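Local coordinates for protein dihydrocoumarin hydrolase, AncDHCH1 (Pseudomonas sp., PDB 6C2C) that probably hydrolyses dihydrocoumarin, a lactone, as a two-zinc metallo-beta-lactamase-superfamily enzyme, apparently reconstructed as an ancestor related to methyl-parathion hydrolase, at residues L24-V29 and E215-K220; E110-I115 and A134-A139; K220-G225 and G265-G270. All coordinates share one frame; numbering follows the deposited sequence.

Contact 1 (L24-V29 and E215-K220); sequences LGDFEV and ESKGQK
S216 sets its CB over the ring of F27, and the whole contact is organised round that meeting. The serine carbon lies 3.6 Å from the centroid of the F27 ring and only 4° off the ring normal, a CH-pi contact made over the centre of one face. The hydroxyl of the same serine reaches across to the turn: with OG anti to its own N (chi1 176°), it turns past the ring and accepts a hydrogen bond from the amide N of D26, the distance from D26 N to S216 OG being 2.9 Å. One small residue therefore offers carbon to the aromatic face and oxygen to the turn beside it.

A second polar link lies further out. The K217 chain bends at chi2 and again at chi4, which curls it back across D26, and NZ comes within 2.8 Å of D26 OD2 in a salt bridge. It uses the syn lone pair of that oxygen, on the side of the other carboxylate oxygen, while CE passes close by.

Past the serine, L24 and Q219 pack at a slant, L24 CD1 lying 3.8 Å from Q219 CB. Next to L24, G25, with positive phi, has its CA 3.7 Å from S216 O. V214 and V74 also touch F27, so the ring is held between strands of both sheets.

Each segment holds the two-residue turn of a beta hairpin. A type II' turn from L24 to F27 joins strands 19-24 and 27-39, a type I' turn from S216 to Q219 joins 210-216 and 219-223, and each is closed by a pair of backbone hydrogen bonds. Such turns are typical of two-residue hairpins; here their meeting brings the turn ends of two hairpins, one from each sheet, together in the alpha-beta/beta-alpha sandwich characteristic of the metallo-beta-lactamase fold.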
# COMPACT_ATOMS: atom_id res chain seq x y z
N LEU A 24 -5.75 8.66 15.51
CA LEU A 24 -6.66 9.35 14.58
C LEU A 24 -8.00 9.42 15.31
O LEU A 24 -8.80 8.47 15.25
CB LEU A 24 -6.74 8.58 13.24
CG LEU A 24 -7.63 9.33 12.24
CD1 LEU A 24 -6.79 10.36 11.45
CD2 LEU A 24 -8.24 8.36 11.21
N GLY A 25 -8.23 10.52 16.05
CA GLY A 25 -9.41 10.54 16.92
C GLY A 25 -9.32 9.42 17.93
O GLY A 25 -8.29 9.22 18.60
N ASP A 26 -10.39 8.65 18.00
CA ASP A 26 -10.45 7.50 18.90
C ASP A 26 -9.74 6.27 18.31
O ASP A 26 -9.62 5.23 19.00
CB ASP A 26 -11.91 7.13 19.17
CG ASP A 26 -12.66 8.20 19.95
OD1 ASP A 26 -12.02 8.97 20.70
OD2 ASP A 26 -13.87 8.28 19.76
N PHE A 27 -9.36 6.31 17.03
CA PHE A 27 -8.79 5.13 16.39
C PHE A 27 -7.27 5.15 16.53
O PHE A 27 -6.64 6.21 16.55
CB PHE A 27 -9.14 5.05 14.88
CG PHE A 27 -10.62 4.98 14.54
CD1 PHE A 27 -11.58 4.73 15.51
CD2 PHE A 27 -11.00 5.08 13.24
CE1 PHE A 27 -12.90 4.63 15.17
CE2 PHE A 27 -12.35 4.99 12.85
CZ PHE A 27 -13.29 4.77 13.81
N GLU A 28 -6.70 3.97 16.67
CA GLU A 28 -5.26 3.77 16.61
C GLU A 28 -4.87 3.26 15.22
O GLU A 28 -5.35 2.21 14.79
CB GLU A 28 -4.83 2.74 17.63
CG GLU A 28 -3.31 2.45 17.59
CD GLU A 28 -3.09 1.04 18.15
OE1 GLU A 28 -3.59 0.07 17.58
OE2 GLU A 28 -2.45 0.90 19.20
N VAL A 29 -4.04 4.02 14.51
CA VAL A 29 -3.51 3.63 13.20
C VAL A 29 -2.08 3.12 13.42
O VAL A 29 -1.30 3.74 14.18
CB VAL A 29 -3.52 4.81 12.22
CG1 VAL A 29 -2.87 4.35 10.89
CG2 VAL A 29 -4.93 5.27 12.00
N GLU A 215 -12.33 7.60 9.39
CA GLU A 215 -12.66 8.86 10.06
C GLU A 215 -13.11 8.60 11.49
O GLU A 215 -13.92 7.71 11.75
CB GLU A 215 -13.75 9.65 9.32
CG GLU A 215 -13.95 10.99 9.95
CD GLU A 215 -14.61 12.00 9.02
OE1 GLU A 215 -14.97 11.65 7.88
OE2 GLU A 215 -14.75 13.16 9.43
N SER A 216 -12.55 9.39 12.41
CA SER A 216 -12.99 9.34 13.79
C SER A 216 -12.92 10.73 14.40
O SER A 216 -11.88 11.36 14.34
CB SER A 216 -12.12 8.39 14.62
OG SER A 216 -12.55 8.45 16.01
N LYS A 217 -14.03 11.18 15.03
CA LYS A 217 -14.03 12.46 15.77
C LYS A 217 -13.45 13.59 14.91
O LYS A 217 -12.63 14.41 15.36
CB LYS A 217 -13.28 12.31 17.10
CG LYS A 217 -13.90 11.25 17.98
CD LYS A 217 -15.37 11.55 18.24
CE LYS A 217 -16.09 10.48 19.13
NZ LYS A 217 -15.54 10.35 20.51
N GLY A 218 -13.90 13.63 13.66
CA GLY A 218 -13.52 14.66 12.71
C GLY A 218 -12.12 14.57 12.14
O GLY A 218 -11.68 15.50 11.45
N GLN A 219 -11.37 13.53 12.49
CA GLN A 219 -10.01 13.31 12.02
C GLN A 219 -10.09 12.26 10.92
O GLN A 219 -10.50 11.11 11.19
CB GLN A 219 -9.11 12.80 13.13
CG GLN A 219 -9.11 13.66 14.42
CD GLN A 219 -8.98 15.14 14.14
OE1 GLN A 219 -9.87 15.95 14.49
NE2 GLN A 219 -7.90 15.52 13.51
N LYS A 220 -9.69 12.63 9.72
CA LYS A 220 -9.81 11.77 8.54
C LYS A 220 -8.44 11.38 7.97
O LYS A 220 -7.53 12.22 7.87
CB LYS A 220 -10.66 12.47 7.47
CG LYS A 220 -10.84 11.68 6.20
CD LYS A 220 -12.09 12.07 5.40
CE LYS A 220 -11.83 13.15 4.40
NZ LYS A 220 -13.13 13.45 3.59

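Contact 2 (E110-I115 and A134-A139)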
# COMPACT_ATOMS: atom_id res chain seq x y z
N GLU A 110 -4.47 -13.55 14.33
CA GLU A 110 -5.78 -14.02 14.69
C GLU A 110 -6.66 -12.92 15.27
O GLU A 110 -7.89 -13.08 15.30
CB GLU A 110 -5.69 -15.18 15.69
CG GLU A 110 -5.16 -14.81 17.10
CD GLU A 110 -5.09 -16.08 18.06
OE1 GLU A 110 -4.36 -16.07 19.11
OE2 GLU A 110 -5.75 -17.10 17.74
N GLN A 111 -6.09 -11.75 15.61
CA GLN A 111 -6.88 -10.67 16.14
C GLN A 111 -7.54 -9.82 15.06
O GLN A 111 -8.42 -9.00 15.40
CB GLN A 111 -6.00 -9.75 17.01
CG GLN A 111 -5.44 -10.50 18.20
CD GLN A 111 -4.54 -9.62 19.04
OE1 GLN A 111 -3.60 -9.05 18.53
NE2 GLN A 111 -4.85 -9.49 20.35
N VAL A 112 -7.12 -9.98 13.81
CA VAL A 112 -7.62 -9.14 12.72
C VAL A 112 -9.04 -9.60 12.31
O VAL A 112 -9.25 -10.77 11.99
CB VAL A 112 -6.64 -9.17 11.54
CG1 VAL A 112 -7.22 -8.33 10.39
CG2 VAL A 112 -5.28 -8.57 11.98
N ASP A 113 -10.00 -8.67 12.35
CA ASP A 113 -11.40 -8.96 12.05
C ASP A 113 -11.73 -8.86 10.58
O ASP A 113 -12.47 -9.71 10.03
CB ASP A 113 -12.28 -7.95 12.81
CG ASP A 113 -12.17 -8.13 14.32
OD1 ASP A 113 -12.35 -9.27 14.80
OD2 ASP A 113 -11.94 -7.13 15.01
N GLU A 114 -11.21 -7.83 9.90
CA GLU A 114 -11.54 -7.59 8.50
C GLU A 114 -10.27 -7.08 7.86
O GLU A 114 -9.46 -6.40 8.51
CB GLU A 114 -12.71 -6.60 8.32
CG GLU A 114 -13.98 -7.14 9.00
CD GLU A 114 -15.26 -6.51 8.53
OE1 GLU A 114 -16.34 -6.96 8.99
OE2 GLU A 114 -15.23 -5.60 7.68
N ILE A 115 -10.11 -7.40 6.57
CA ILE A 115 -8.95 -6.97 5.79
C ILE A 115 -9.52 -6.33 4.53
O ILE A 115 -10.34 -6.94 3.85
CB ILE A 115 -8.03 -8.15 5.44
CG1 ILE A 115 -7.44 -8.70 6.76
CG2 ILE A 115 -6.94 -7.67 4.46
CD1 ILE A 115 -6.65 -10.07 6.56
N ALA A 134 -4.98 -19.53 5.20
CA ALA A 134 -5.20 -18.13 5.56
C ALA A 134 -4.23 -17.70 6.66
O ALA A 134 -4.27 -18.25 7.77
CB ALA A 134 -6.66 -17.93 6.02
N ALA A 135 -3.40 -16.68 6.38
CA ALA A 135 -2.55 -16.14 7.42
C ALA A 135 -3.34 -15.42 8.48
O ALA A 135 -2.81 -15.23 9.59
CB ALA A 135 -1.52 -15.19 6.79
N PHE A 136 -4.57 -14.99 8.19
CA PHE A 136 -5.40 -14.27 9.15
C PHE A 136 -6.63 -15.14 9.35
O PHE A 136 -7.61 -15.05 8.58
CB PHE A 136 -5.74 -12.88 8.61
CG PHE A 136 -4.54 -12.02 8.41
CD1 PHE A 136 -4.09 -11.26 9.46
CD2 PHE A 136 -3.85 -12.01 7.19
CE1 PHE A 136 -2.93 -10.45 9.33
CE2 PHE A 136 -2.69 -11.17 7.05
CZ PHE A 136 -2.26 -10.39 8.10
N PRO A 137 -6.62 -16.04 10.34
CA PRO A 137 -7.59 -17.14 10.35
C PRO A 137 -9.00 -16.73 10.71
O PRO A 137 -9.93 -17.53 10.46
CB PRO A 137 -7.02 -18.10 11.41
CG PRO A 137 -6.23 -17.21 12.34
CD PRO A 137 -5.54 -16.24 11.33
N ASN A 138 -9.21 -15.54 11.28
CA ASN A 138 -10.55 -15.09 11.61
C ASN A 138 -11.04 -13.98 10.71
O ASN A 138 -12.20 -13.60 10.81
CB ASN A 138 -10.63 -14.64 13.09
CG ASN A 138 -10.24 -15.78 14.05
OD1 ASN A 138 -10.82 -16.89 13.97
ND2 ASN A 138 -9.22 -15.56 14.89
N ALA A 139 -10.19 -13.45 9.82
CA ALA A 139 -10.56 -12.23 9.09
C ALA A 139 -11.51 -12.51 7.91
O ALA A 139 -11.42 -13.54 7.22
CB ALA A 139 -9.29 -11.53 8.59
O HOH W 1 -8.18 -17.69 16.64
O HOH W 2 -7.68 -13.10 11.63
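N138 reaches E110 with its side-chain amide, and I115 and V112 pack obliquely on the ring of F136. The polar bond is nearly straight: N138 ND2 donates to E110 O over 2.8 Å at 170°. The donor lies in the carbonyl plane on a lone pair, and the acceptor is only 4° out of the amide plane of N138, so both flat groups are well turned for the bond. A water next to it donates to E110 OE2 and accepts from the same ND2, tying the carboxylate to the amide. A second water bridges the backbone, donating to V112 O and accepting from N138 N.

On the buried side I115 crosses F136 at about a right angle, and its CD1 comes to 3.4 Å from F136 CG. That methyl also meets the CB of A139, at 3.6 Å, while V112 CG2 lies 3.9 Å from F136 CD1. CG of F136 sits anti to the carbonyl carbon (chi1 -63°), which presents one side of the ring to both aliphatic residues.

The 134-139 segment is the connection that leads into strand 140-142, outermost in the sheet that also holds 114-116 and 80-83; a type I turn from F136 to A139 shapes it. A139 lies alongside D113, with A139 CA in a CA-H...O contact of 3.3 Å to D113 O.

Farther out, D113 pairs with V140 through the backbone, and its OD2 accepts the amide of L80. The backbone N of F136 is bonded to the hydroxyl of Y178, on helix 162-180, and L82 and P109 also pack against the F136 side chain.

Contact 3 (K220-G225 and G265-G270)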
# COMPACT_ATOMS: atom_id res chain seq x y z
N LYS A 220 -9.69 12.63 9.72
CA LYS A 220 -9.81 11.77 8.54
C LYS A 220 -8.44 11.38 7.97
O LYS A 220 -7.53 12.22 7.87
CB LYS A 220 -10.66 12.47 7.47
CG LYS A 220 -10.84 11.68 6.20
CD LYS A 220 -12.09 12.07 5.40
CE LYS A 220 -11.83 13.15 4.40
NZ LYS A 220 -13.13 13.45 3.59
N LEU A 221 -8.31 10.10 7.60
CA LEU A 221 -7.13 9.54 6.95
C LEU A 221 -7.64 8.76 5.75
O LEU A 221 -8.45 7.83 5.92
CB LEU A 221 -6.36 8.63 7.93
CG LEU A 221 -5.27 7.73 7.30
CD1 LEU A 221 -4.10 8.62 6.81
CD2 LEU A 221 -4.80 6.75 8.34
N VAL A 222 -7.14 9.10 4.56
CA VAL A 222 -7.59 8.51 3.32
C VAL A 222 -6.46 7.65 2.81
O VAL A 222 -5.36 8.15 2.51
CB VAL A 222 -8.01 9.60 2.33
CG1 VAL A 222 -8.40 8.97 1.03
CG2 VAL A 222 -9.24 10.30 2.85
N LEU A 223 -6.71 6.34 2.73
CA LEU A 223 -5.67 5.38 2.36
C LEU A 223 -5.81 5.13 0.87
O LEU A 223 -6.81 4.55 0.43
CB LEU A 223 -5.86 4.10 3.17
CG LEU A 223 -5.66 4.31 4.67
CD1 LEU A 223 -6.02 3.04 5.42
CD2 LEU A 223 -4.24 4.82 4.96
N LEU A 224 -4.81 5.61 0.09
CA LEU A 224 -4.95 5.79 -1.35
C LEU A 224 -4.46 4.59 -2.16
O LEU A 224 -4.44 4.67 -3.40
CB LEU A 224 -4.14 7.01 -1.80
CG LEU A 224 -4.60 8.32 -1.21
CD1 LEU A 224 -3.63 9.39 -1.73
CD2 LEU A 224 -5.99 8.67 -1.62
N GLY A 225 -3.95 3.56 -1.50
CA GLY A 225 -3.49 2.39 -2.27
C GLY A 225 -2.35 2.80 -3.19
O GLY A 225 -1.38 3.42 -2.75
N GLY A 265 -9.39 19.56 1.38
CA GLY A 265 -9.89 19.11 2.67
C GLY A 265 -8.91 19.23 3.81
O GLY A 265 -9.33 19.26 4.99
N GLY A 266 -7.62 19.29 3.51
CA GLY A 266 -6.63 19.40 4.59
C GLY A 266 -6.49 18.19 5.47
O GLY A 266 -6.06 18.34 6.63
N TYR A 267 -6.90 17.02 5.01
CA TYR A 267 -6.83 15.79 5.81
C TYR A 267 -5.61 14.94 5.44
O TYR A 267 -4.88 15.23 4.50
CB TYR A 267 -8.12 14.99 5.64
CG TYR A 267 -8.50 14.72 4.19
CD1 TYR A 267 -7.84 13.72 3.48
CD2 TYR A 267 -9.53 15.45 3.56
CE1 TYR A 267 -8.17 13.45 2.17
CE2 TYR A 267 -9.88 15.17 2.22
CZ TYR A 267 -9.20 14.18 1.56
OH TYR A 267 -9.56 13.88 0.25
N LEU A 268 -5.38 13.88 6.23
CA LEU A 268 -4.21 13.01 6.02
C LEU A 268 -4.48 12.01 4.93
O LEU A 268 -5.61 11.56 4.77
CB LEU A 268 -3.88 12.27 7.31
CG LEU A 268 -3.27 13.18 8.39
CD1 LEU A 268 -3.37 12.36 9.68
CD2 LEU A 268 -1.83 13.51 8.07
N ILE A 269 -3.43 11.66 4.21
CA ILE A 269 -3.44 10.54 3.28
C ILE A 269 -2.37 9.54 3.73
O ILE A 269 -1.40 9.87 4.44
CB ILE A 269 -3.23 10.93 1.79
CG1 ILE A 269 -1.87 11.56 1.55
CG2 ILE A 269 -4.29 11.95 1.39
CD1 ILE A 269 -0.88 10.63 1.07
N GLY A 270 -2.60 8.27 3.37
CA GLY A 270 -1.60 7.24 3.49
C GLY A 270 -1.55 6.49 2.18
O GLY A 270 -2.59 6.15 1.61
O HOH W 3 -2.83 2.79 1.13
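K220 lies across the ring of Y267, and its side chain can be followed outward from the strand. CB comes to 4.0 Å from Y267 CB, at the foot of the tyrosine. CG then leaves anti to the backbone N (chi1 179°), and the bend at chi3 (90°) brings CE over one ring face, 3.6 Å from the centroid of the Y267 ring, in a CH-pi contact displaced toward the rim. NZ goes on outward beyond the CD2-CE2 rim: at 4.5 Å from that centroid and 32° off the normal it makes an off-centre cation-pi interaction. V222 comes to the same ring obliquely, its CG2 3.4 Å from Y267 CE1, so the tyrosine rests against two residues of one strand.

Beneath the side chains the strands run parallel, with L221, V222 and L223 in register with L268, I269 and G270. V222 donates to L268 O and accepts from G270 N; the bond from L268 N to K220 O is the longest of the four, at 3.2 Å. The last, from L224 N to G270 O, measures 2.7 Å and has the donor nearly in line with the carbonyl. L223 CD2 comes to 3.9 Å from G270 CA; L224 CD1 packs on I269 CB.

This pairing is the parallel step of a beta-alpha-beta connection in which helix 248-265 returns the chain to the sheet. Strand 219-223 has 210-216 on its other flank, strand 268-270 has 279-285, and the helix packs on the layer of Y267, I269 and L224 through D261, A262 and A258.

Overall arrangement
The three contacts show different ways the parts of a two-sheet sandwich meet. Contact 1 joins turns of both sheets, contact 2 packs the loop leading into the first sheet's outermost strand 140-142 against the chain entering strand 114-116, and contact 3 pairs central strands of the second. Along the chain, contact 2 falls between the two segments of contact 1, while contact 3 follows. Contacts 1 and 3 share K220 and strand 219-223, with centres 11 Å apart; L24 and V29 pack on L221. Contact 2 is remote, centred 22 Å from contact 1 and 24 Å from contact 3. G225, in contact 3, lies about 7 Å from a zinc ion, next to the metal ligand D226.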